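Local coordinates for protein diaminopropionate ammonia-lyase (Escherichia coli, PDB 4D9M) that catalyses the pyridoxal-phosphate-dependent alpha,beta-elimination of both the L- and D-isomers of 2,3-diaminopropionate, giving pyruvate and ammonia, at residues Pro224-Leu229 with Asn252-Ile257; Leu319-Leu324 with Ser336-Ala341; Thr114-Thr119 with His182-Val187. All blocks are in the same frame, centred on the assembly; numbering follows the deposited sequence.

From the N terminus, contact 3 comes first: T114-T119 is met again by H182-V187 after 62 residues that include helices 122-133, 148-155 and 168-182, completing one edge of the four-stranded parallel sheet. The chain then returns to the larger mixed sheet, which its earlier strands had already entered, and there contact 1 closes the short crossover through helix 235-248. Contact 2 closes the shortest loop, 11 residues, and packs helix 314-325 on the start of helix 338-351. The three loops follow in series; none nests or crosses. Contacts 1 and 2 are neighbours, about 8 Å between nearest atoms, while contact 3 lies across the chain's centre from both, with nearest atoms about 18 Å and 11 Å away.

Contact 1 (Pro224-Leu229 with Asn252-Ile257); sequences PTHVLL and NLHSII
H254 N donates to T225 O at 2.8 Å, the first rung of the parallel ladder between strands 226-230 and 254-260, which helix 235-248 connects as a beta-alpha-beta crossover. V227 uses both its backbone groups on the partner strand: its N reaches H254 O at 3.2 Å, standing well above that carbonyl's plane, and its O takes I256 N at 2.7 Å, almost in line with the C=O. I256 O in turn receives L229 N. The amides that face away from this ladder are met from either flank: H226 and L228 bond to strand 370-375, and S255 N to the hydroxyl OG1 of T307, just ahead of strand 308-312. Before the strands pair, two waters fill in. One donates to P224 O and N252 O, the other to T225 O and N252 O, so that T225 O and N252 O each accept twice.

H226 and H254 project from the same face of the sheet, their rings near parallel (24°) but slid apart. It is therefore H254 CB that lies over the H226 ring, 3.7 Å from its centroid. With CG beside its own backbone N (chi1 -67°), H226 puts ND1 2.8 Å from T225 OG1, which also bonds V370 N; its NE2 is held by L363 O. H254 NE2 has its own partner, Q308 OE1. An alanine in place of H226 would probably leave L363 O without this mate, T225 OG1 with one partner fewer and H254 CB with no ring to lie on.

On the other face V227 CG1 touches both S255 CB and L253 CD2, and further along I257 CD1 comes to 4.0 Å from L229 CB.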
loop_
_atom_site.group_PDB
_atom_site.type_symbol
_atom_site.label_atom_id
_atom_site.label_comp_id
_atom_site.label_asym_id
_atom_site.label_seq_id
_atom_site.Cartn_x
_atom_site.Cartn_y
_atom_site.Cartn_z
ATOM N N PRO B 224 -14.097 22.945 5.764
ATOM C CA PRO B 224 -13.255 22.750 4.581
ATOM C C PRO B 224 -13.039 24.056 3.827
ATOM O O PRO B 224 -13.975 24.850 3.683
ATOM C CB PRO B 224 -14.071 21.779 3.726
ATOM C CG PRO B 224 -15.490 22.040 4.118
ATOM C CD PRO B 224 -15.450 22.383 5.584
ATOM N N THR B 225 -11.815 24.273 3.363
ATOM C CA THR B 225 -11.516 25.401 2.486
ATOM C C THR B 225 -11.535 24.940 1.031
ATOM O O THR B 225 -11.766 25.738 0.118
ATOM C CB THR B 225 -10.142 26.027 2.803
ATOM O OG1 THR B 225 -9.130 25.021 2.726
ATOM C CG2 THR B 225 -10.137 26.642 4.200
ATOM N N HIS B 226 -11.294 23.642 0.834
ATOM C CA HIS B 226 -11.204 23.042 -0.490
ATOM C C HIS B 226 -12.017 21.782 -0.607
ATOM O O HIS B 226 -12.200 21.045 0.366
ATOM C CB HIS B 226 -9.748 22.717 -0.827
ATOM C CG HIS B 226 -8.869 23.928 -0.995
ATOM N ND1 HIS B 226 -8.503 24.710 0.038
ATOM C CD2 HIS B 226 -8.263 24.468 -2.128
ATOM C CE1 HIS B 226 -7.717 25.706 -0.407
ATOM N NE2 HIS B 226 -7.573 25.562 -1.734
ATOM N N VAL B 227 -12.513 21.528 -1.814
ATOM C CA VAL B 227 -13.014 20.214 -2.177
ATOM C C VAL B 227 -12.525 19.820 -3.568
ATOM O O VAL B 227 -12.555 20.623 -4.503
ATOM C CB VAL B 227 -14.553 20.080 -2.026
ATOM C CG1 VAL B 227 -15.308 20.958 -3.019
ATOM C CG2 VAL B 227 -14.977 18.619 -2.145
ATOM N N LEU B 228 -12.027 18.593 -3.674
ATOM C CA LEU B 228 -11.641 18.014 -4.952
ATOM C C LEU B 228 -12.730 17.028 -5.366
ATOM O O LEU B 228 -13.059 16.102 -4.614
ATOM C CB LEU B 228 -10.301 17.298 -4.824
ATOM C CG LEU B 228 -9.057 18.141 -4.538
ATOM C CD1 LEU B 228 -8.088 17.346 -3.677
ATOM C CD2 LEU B 228 -8.384 18.550 -5.838
ATOM N N LEU B 229 -13.310 17.250 -6.542
ATOM C CA LEU B 229 -14.376 16.388 -7.053
ATOM C C LEU B 229 -13.998 15.811 -8.397
ATOM O O LEU B 229 -13.818 16.547 -9.373
ATOM C CB LEU B 229 -15.701 17.149 -7.154
ATOM C CG LEU B 229 -16.240 17.710 -5.830
ATOM C CD1 LEU B 229 -17.437 18.617 -6.064
ATOM C CD2 LEU B 229 -16.576 16.581 -4.865
ATOM N N ASN B 252 -16.670 30.823 -0.535
ATOM C CA ASN B 252 -15.787 30.352 0.544
ATOM C C ASN B 252 -15.262 28.932 0.345
ATOM O O ASN B 252 -14.522 28.414 1.188
ATOM C CB ASN B 252 -16.470 30.434 1.915
ATOM C CG ASN B 252 -17.065 31.790 2.197
ATOM O OD1 ASN B 252 -18.240 31.890 2.544
ATOM N ND2 ASN B 252 -16.259 32.843 2.059
ATOM N N LEU B 253 -15.651 28.302 -0.757
ATOM C CA LEU B 253 -15.187 26.954 -1.055
ATOM C C LEU B 253 -14.347 26.972 -2.323
ATOM O O LEU B 253 -14.816 27.386 -3.384
ATOM C CB LEU B 253 -16.372 25.990 -1.211
ATOM C CG LEU B 253 -16.317 24.608 -0.540
ATOM C CD1 LEU B 253 -17.404 23.691 -1.093
ATOM C CD2 LEU B 253 -14.960 23.942 -0.681
ATOM N N HIS B 254 -13.098 26.538 -2.202
ATOM C CA HIS B 254 -12.227 26.397 -3.356
ATOM C C HIS B 254 -12.394 25.003 -3.921
ATOM O O HIS B 254 -11.681 24.063 -3.546
ATOM C CB HIS B 254 -10.778 26.678 -2.973
ATOM C CG HIS B 254 -9.901 27.037 -4.146
ATOM N ND1 HIS B 254 -9.319 28.248 -4.272
ATOM C CD2 HIS B 254 -9.522 26.300 -5.267
ATOM C CE1 HIS B 254 -8.603 28.283 -5.414
ATOM N NE2 HIS B 254 -8.725 27.089 -6.019
ATOM N N SER B 255 -13.357 24.870 -4.828
ATOM C CA SER B 255 -13.730 23.579 -5.374
ATOM C C SER B 255 -13.021 23.285 -6.691
ATOM O O SER B 255 -13.082 24.080 -7.635
ATOM C CB SER B 255 -15.243 23.491 -5.548
ATOM O OG SER B 255 -15.707 24.447 -6.482
ATOM N N ILE B 256 -12.357 22.133 -6.737
ATOM C CA ILE B 256 -11.561 21.732 -7.885
ATOM C C ILE B 256 -12.129 20.469 -8.547
ATOM O O ILE B 256 -12.272 19.421 -7.921
ATOM C CB ILE B 256 -10.087 21.509 -7.489
ATOM C CG1 ILE B 256 -9.489 22.790 -6.902
ATOM C CG2 ILE B 256 -9.270 21.034 -8.685
ATOM C CD1 ILE B 256 -8.292 22.561 -6.006
ATOM N N ILE B 257 -12.441 20.586 -9.830
ATOM C CA ILE B 257 -12.975 19.468 -10.592
ATOM C C ILE B 257 -11.825 18.721 -11.253
ATOM O O ILE B 257 -10.994 19.321 -11.950
ATOM C CB ILE B 257 -14.026 19.936 -11.626
ATOM C CG1 ILE B 257 -15.117 20.778 -10.948
ATOM C CG2 ILE B 257 -14.628 18.756 -12.376
ATOM C CD1 ILE B 257 -15.707 20.187 -9.679
HETATM O O HOH W 1 -15.810 26.836 3.342
HETATM O O HOH W 2 -11.549 28.661 0.325
#

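Contact 2 (Leu319-Leu324 with Ser336-Ala341); sequences LGMRVL and SGESGA
The carboxylate of E338 is met by M321, whose methyl CE lies 3.6 Å from OE1, a van der Waals contact. The other oxygen, OE2, forms a long and weak ion pair with R150. The two side chains cross at a slant: the thioether bends at chi3 (80°), which turns CE back against the first residues of helix 338-351, and SD rests 3.6 Å from E338 CA. Further in, M321 CG lies 3.4 Å from S336 O, and the same methylene touches A341 CB. Y385 and V388 of helix 382-391 cover M321 as well.

This is the place where helix 314-325 packs on the loop S336-G337 and the residues that lead into helix 338-351, in a pyridoxal-phosphate enzyme related to the tryptophan synthase beta family. These residues border the active site, for S339 touches the bound aminoacrylate adduct.

A341 CB sits against the backbone of the facing helix, 3.4 Å from M321 N and 3.6 Å from G320 C. A side chain on G320 would run into A341 O, so the close approach of the two backbones probably depends on the bare CA there.

L324 CD1 completes the apolar patch, reaching S336 CB at 3.5 Å and A341 CB more loosely. S336 OG is hydrogen-bonded to S375 OG. No direct hydrogen bond joins the segments, but one water spans them, donating to M321 O at 2.6 Å and accepting from S336 N.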
loop_
_atom_site.group_PDB
_atom_site.type_symbol
_atom_site.label_atom_id
_atom_site.label_comp_id
_atom_site.label_asym_id
_atom_site.label_seq_id
_atom_site.Cartn_x
_atom_site.Cartn_y
_atom_site.Cartn_z
ATOM N N LEU B 319 -1.077 7.022 -8.702
ATOM C CA LEU B 319 -0.337 7.559 -7.567
ATOM C C LEU B 319 -1.252 7.750 -6.355
ATOM O O LEU B 319 -0.876 7.403 -5.245
ATOM C CB LEU B 319 0.342 8.876 -7.953
ATOM C CG LEU B 319 1.071 9.702 -6.892
ATOM C CD1 LEU B 319 2.377 9.051 -6.465
ATOM C CD2 LEU B 319 1.324 11.096 -7.447
ATOM N N GLY B 320 -2.455 8.270 -6.572
ATOM C CA GLY B 320 -3.422 8.436 -5.491
ATOM C C GLY B 320 -3.804 7.122 -4.834
ATOM O O GLY B 320 -3.887 7.032 -3.599
ATOM N N MET B 321 -4.037 6.111 -5.673
ATOM C CA MET B 321 -4.398 4.764 -5.236
ATOM C C MET B 321 -3.346 4.189 -4.307
ATOM O O MET B 321 -3.673 3.645 -3.243
ATOM C CB MET B 321 -4.561 3.829 -6.439
ATOM C CG MET B 321 -5.768 4.106 -7.313
ATOM S SD MET B 321 -5.667 3.137 -8.830
ATOM C CE MET B 321 -6.242 1.545 -8.244
ATOM N N ARG B 322 -2.086 4.312 -4.719
ATOM C CA ARG B 322 -0.965 3.808 -3.927
ATOM C C ARG B 322 -0.775 4.583 -2.622
ATOM O O ARG B 322 -0.430 3.995 -1.597
ATOM C CB ARG B 322 0.329 3.809 -4.741
ATOM C CG ARG B 322 0.298 2.883 -5.946
ATOM C CD ARG B 322 1.691 2.652 -6.497
ATOM N NE ARG B 322 1.630 2.350 -7.918
ATOM C CZ ARG B 322 1.676 3.262 -8.881
ATOM N NH1 ARG B 322 1.810 4.543 -8.590
ATOM N NH2 ARG B 322 1.594 2.886 -10.141
ATOM N N VAL B 323 -1.007 5.894 -2.666
ATOM C CA VAL B 323 -0.798 6.743 -1.494
ATOM C C VAL B 323 -1.869 6.435 -0.451
ATOM O O VAL B 323 -1.570 6.331 0.741
ATOM C CB VAL B 323 -0.750 8.251 -1.855
ATOM C CG1 VAL B 323 -0.662 9.110 -0.600
ATOM C CG2 VAL B 323 0.431 8.545 -2.767
ATOM N N LEU B 324 -3.098 6.230 -0.917
ATOM C CA LEU B 324 -4.215 5.896 -0.038
ATOM C C LEU B 324 -4.136 4.502 0.578
ATOM O O LEU B 324 -4.502 4.319 1.738
ATOM C CB LEU B 324 -5.551 6.079 -0.765
ATOM C CG LEU B 324 -6.019 7.533 -0.910
ATOM C CD1 LEU B 324 -7.183 7.653 -1.893
ATOM C CD2 LEU B 324 -6.379 8.139 0.443
ATOM N N SER B 336 -8.835 2.458 -2.363
ATOM C CA SER B 336 -9.414 3.390 -3.328
ATOM C C SER B 336 -9.131 2.966 -4.763
ATOM O O SER B 336 -7.979 2.715 -5.117
ATOM C CB SER B 336 -8.879 4.804 -3.097
ATOM O OG SER B 336 -9.641 5.763 -3.825
ATOM N N GLY B 337 -10.184 2.911 -5.582
ATOM C CA GLY B 337 -10.078 2.502 -6.991
ATOM C C GLY B 337 -9.604 3.618 -7.900
ATOM O O GLY B 337 -9.423 4.761 -7.455
ATOM N N GLU B 338 -9.408 3.290 -9.178
ATOM C CA GLU B 338 -8.849 4.226 -10.162
ATOM C C GLU B 338 -9.601 5.563 -10.212
ATOM O O GLU B 338 -8.992 6.636 -10.091
ATOM C CB GLU B 338 -8.803 3.599 -11.555
ATOM C CG GLU B 338 -8.115 2.242 -11.628
ATOM C CD GLU B 338 -9.026 1.076 -11.245
ATOM O OE1 GLU B 338 -8.529 0.144 -10.572
ATOM O OE2 GLU B 338 -10.233 1.089 -11.610
ATOM N N SER B 339 -10.920 5.487 -10.373
ATOM C CA SER B 339 -11.774 6.672 -10.375
ATOM C C SER B 339 -11.910 7.275 -8.980
ATOM O O SER B 339 -12.251 8.451 -8.832
ATOM C CB SER B 339 -13.160 6.330 -10.924
ATOM O OG SER B 339 -13.081 5.955 -12.283
ATOM N N GLY B 340 -11.645 6.466 -7.960
ATOM C CA GLY B 340 -11.838 6.896 -6.588
ATOM C C GLY B 340 -10.716 7.737 -6.013
ATOM O O GLY B 340 -10.923 8.467 -5.061
ATOM N N ALA B 341 -9.529 7.644 -6.596
ATOM C CA ALA B 341 -8.321 8.125 -5.935
ATOM C C ALA B 341 -7.694 9.365 -6.569
ATOM O O ALA B 341 -6.819 9.993 -5.967
ATOM C CB ALA B 341 -7.301 7.004 -5.858
HETATM O O HOH W 3 -5.826 2.456 -2.301
#

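Contact 3 (Thr114-Thr119 with His182-Val187); sequences TFATTT and HGWEVV. With 0JO (2-{[(E)-{3-hydroxy-2-methyl-5-[(phosphonooxy)methyl]pyridin-4-yl}methylidene]amino}prop-2-enoic acid), chain D.
Strand 185-186 forms one edge of the four-stranded parallel sheet by pairing with strand 114-118. Three backbone bonds hold the pair: E185 N to T114 O at 2.9 Å, almost straight (178°), A116 N to E185 O, and V187 N to A116 O. W184, just before the edge strand, turns its indole against the sheet. T114 CG2 lies over one face, 3.8 Å from the centroid of the five-membered ring, a CH-pi contact; H182 CB sits on the opposite face. The benzo side is reached by A116 CB, 3.6 Å from CE3, while V139 and Y141 of strand 137-142 pack on the same indole.

The arrangement belongs to an alpha/beta domain whose strand 114-118 runs directly into the substrate site. With chi1 at -168°, OG1 of T119 swings opposite the backbone N and donates to OXT of the bound aminoacrylate adduct at 2.6 Å; it also takes the N-H groups of G121 and G124, three bonds that probably fix the hydroxyl's direction.

On the face that meets helix 78-92, F115 CD1 and V187 CG2 touch at 3.5 Å, with E185 CB beside the ring; I85 packs on both F115 and V187. T117 OG1 donates to T118 O at 2.7 Å, and V187 O, just past the edge strand, accepts from NE2 of H123 in helix 122-133.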
loop_
_atom_site.group_PDB
_atom_site.type_symbol
_atom_site.label_atom_id
_atom_site.label_comp_id
_atom_site.label_asym_id
_atom_site.label_seq_id
_atom_site.Cartn_x
_atom_site.Cartn_y
_atom_site.Cartn_z
ATOM N N THR B 114 -39.336 -3.149 -14.280
ATOM C CA THR B 114 -37.987 -3.469 -14.733
ATOM C C THR B 114 -37.203 -2.179 -14.950
ATOM O O THR B 114 -37.645 -1.297 -15.690
ATOM C CB THR B 114 -38.017 -4.334 -16.009
ATOM O OG1 THR B 114 -38.808 -5.504 -15.764
ATOM C CG2 THR B 114 -36.617 -4.763 -16.419
ATOM N N PHE B 115 -36.051 -2.068 -14.291
ATOM C CA PHE B 115 -35.228 -0.854 -14.353
ATOM C C PHE B 115 -34.002 -1.049 -15.231
ATOM O O PHE B 115 -33.236 -1.987 -15.036
ATOM C CB PHE B 115 -34.824 -0.391 -12.945
ATOM C CG PHE B 115 -35.990 -0.013 -12.073
ATOM C CD1 PHE B 115 -36.652 1.197 -12.255
ATOM C CD2 PHE B 115 -36.433 -0.870 -11.073
ATOM C CE1 PHE B 115 -37.730 1.549 -11.451
ATOM C CE2 PHE B 115 -37.507 -0.527 -10.266
ATOM C CZ PHE B 115 -38.158 0.683 -10.454
ATOM N N ALA B 116 -33.810 -0.148 -16.190
ATOM C CA ALA B 116 -32.760 -0.310 -17.194
ATOM C C ALA B 116 -31.795 0.870 -17.249
ATOM O O ALA B 116 -32.216 2.034 -17.259
ATOM C CB ALA B 116 -33.374 -0.548 -18.565
ATOM N N THR B 117 -30.502 0.558 -17.304
ATOM C CA THR B 117 -29.470 1.581 -17.425
ATOM C C THR B 117 -28.195 1.069 -18.086
ATOM O O THR B 117 -27.892 -0.120 -18.031
ATOM C CB THR B 117 -29.100 2.202 -16.051
ATOM O OG1 THR B 117 -28.074 3.185 -16.237
ATOM C CG2 THR B 117 -28.604 1.145 -15.070
ATOM N N THR B 118 -27.455 1.987 -18.704
ATOM C CA THR B 118 -26.061 1.744 -19.058
ATOM C C THR B 118 -25.172 2.172 -17.887
ATOM O O THR B 118 -25.521 3.082 -17.133
ATOM C CB THR B 118 -25.662 2.503 -20.338
ATOM O OG1 THR B 118 -26.431 2.012 -21.436
ATOM C CG2 THR B 118 -24.183 2.318 -20.658
ATOM N N THR B 119 -24.034 1.495 -17.744
ATOM C CA THR B 119 -23.063 1.760 -16.694
ATOM C C THR B 119 -21.716 1.210 -17.127
ATOM O O THR B 119 -21.657 0.268 -17.926
ATOM C CB THR B 119 -23.471 1.073 -15.371
ATOM O OG1 THR B 119 -22.670 1.566 -14.290
ATOM C CG2 THR B 119 -23.308 -0.449 -15.457
ATOM N N HIS B 182 -39.632 -2.590 -24.697
ATOM C CA HIS B 182 -40.110 -3.583 -23.736
ATOM C C HIS B 182 -40.958 -3.002 -22.634
ATOM O O HIS B 182 -41.619 -3.738 -21.903
ATOM C CB HIS B 182 -38.934 -4.365 -23.153
ATOM C CG HIS B 182 -38.252 -5.280 -24.148
ATOM N ND1 HIS B 182 -37.079 -4.967 -24.735
ATOM C CD2 HIS B 182 -38.621 -6.529 -24.649
ATOM C CE1 HIS B 182 -36.715 -5.964 -25.569
ATOM N NE2 HIS B 182 -37.658 -6.919 -25.514
ATOM N N GLY B 183 -40.950 -1.677 -22.506
ATOM C CA GLY B 183 -41.689 -0.995 -21.442
ATOM C C GLY B 183 -40.918 -0.887 -20.134
ATOM O O GLY B 183 -41.511 -0.903 -19.053
ATOM N N TRP B 184 -39.595 -0.780 -20.231
ATOM C CA TRP B 184 -38.748 -0.627 -19.051
ATOM C C TRP B 184 -38.689 0.799 -18.568
ATOM O O TRP B 184 -39.043 1.735 -19.289
ATOM C CB TRP B 184 -37.331 -1.134 -19.320
ATOM C CG TRP B 184 -37.218 -2.591 -19.723
ATOM C CD1 TRP B 184 -38.120 -3.627 -19.464
ATOM C CD2 TRP B 184 -36.108 -3.230 -20.444
ATOM N NE1 TRP B 184 -37.663 -4.816 -19.973
ATOM C CE2 TRP B 184 -36.463 -4.651 -20.573
ATOM C CE3 TRP B 184 -34.909 -2.784 -20.987
ATOM C CZ2 TRP B 184 -35.632 -5.564 -21.217
ATOM C CZ3 TRP B 184 -34.082 -3.713 -21.638
ATOM C CH2 TRP B 184 -34.435 -5.070 -21.746
ATOM N N GLU B 185 -38.236 0.967 -17.329
ATOM C CA GLU B 185 -38.021 2.283 -16.750
ATOM C C GLU B 185 -36.531 2.595 -16.765
ATOM O O GLU B 185 -35.760 1.982 -16.030
ATOM C CB GLU B 185 -38.563 2.317 -15.321
ATOM C CG GLU B 185 -39.008 3.694 -14.855
ATOM C CD GLU B 185 -40.105 4.283 -15.722
ATOM O OE1 GLU B 185 -41.107 3.582 -15.991
ATOM O OE2 GLU B 185 -39.959 5.456 -16.134
ATOM N N VAL B 186 -36.129 3.528 -17.624
ATOM C CA VAL B 186 -34.723 3.937 -17.737
ATOM C C VAL B 186 -34.290 4.724 -16.503
ATOM O O VAL B 186 -34.918 5.716 -16.153
ATOM C CB VAL B 186 -34.463 4.781 -19.005
ATOM C CG1 VAL B 186 -33.072 5.402 -18.979
ATOM C CG2 VAL B 186 -34.634 3.932 -20.252
ATOM N N VAL B 187 -33.225 4.260 -15.849
ATOM C CA VAL B 187 -32.670 4.924 -14.671
ATOM C C VAL B 187 -31.204 5.288 -14.923
ATOM O O VAL B 187 -30.292 4.615 -14.442
ATOM C CB VAL B 187 -32.804 4.053 -13.402
ATOM C CG1 VAL B 187 -32.447 4.860 -12.160
ATOM C CG2 VAL B 187 -34.219 3.499 -13.276
HETATM O O 0JO D . -21.060 4.053 -12.472
HETATM C C 0JO D . -20.955 4.470 -13.649
HETATM O OXT 0JO D . -21.530 3.899 -14.614
HETATM C CA 0JO D . -20.128 5.658 -13.886
HETATM C CB 0JO D . -20.158 6.337 -15.029
HETATM N N 0JO D . -19.311 6.021 -12.883
HETATM C C4A 0JO D . -19.039 7.213 -12.542
HETATM C C4 0JO D . -18.120 7.457 -11.398
HETATM C C3 0JO D . -17.712 6.400 -10.590
HETATM O O3 0JO D . -18.135 5.125 -10.833
HETATM C C2 0JO D . -16.856 6.651 -9.524
HETATM C C2A 0JO D . -16.404 5.526 -8.646
HETATM N N1 0JO D . -16.415 7.898 -9.251
HETATM C C6 0JO D . -16.801 8.933 -10.007
HETATM C C5 0JO D . -17.652 8.737 -11.092
HETATM C C5A 0JO D . -18.037 9.946 -11.904
HETATM O OP4 0JO D . -19.338 10.364 -11.526
HETATM P P 0JO D . -20.247 11.147 -12.588
HETATM O OP3 0JO D . -19.399 12.317 -13.011
HETATM O OP1 0JO D . -21.468 11.490 -11.775
HETATM O OP2 0JO D . -20.471 10.156 -13.710
#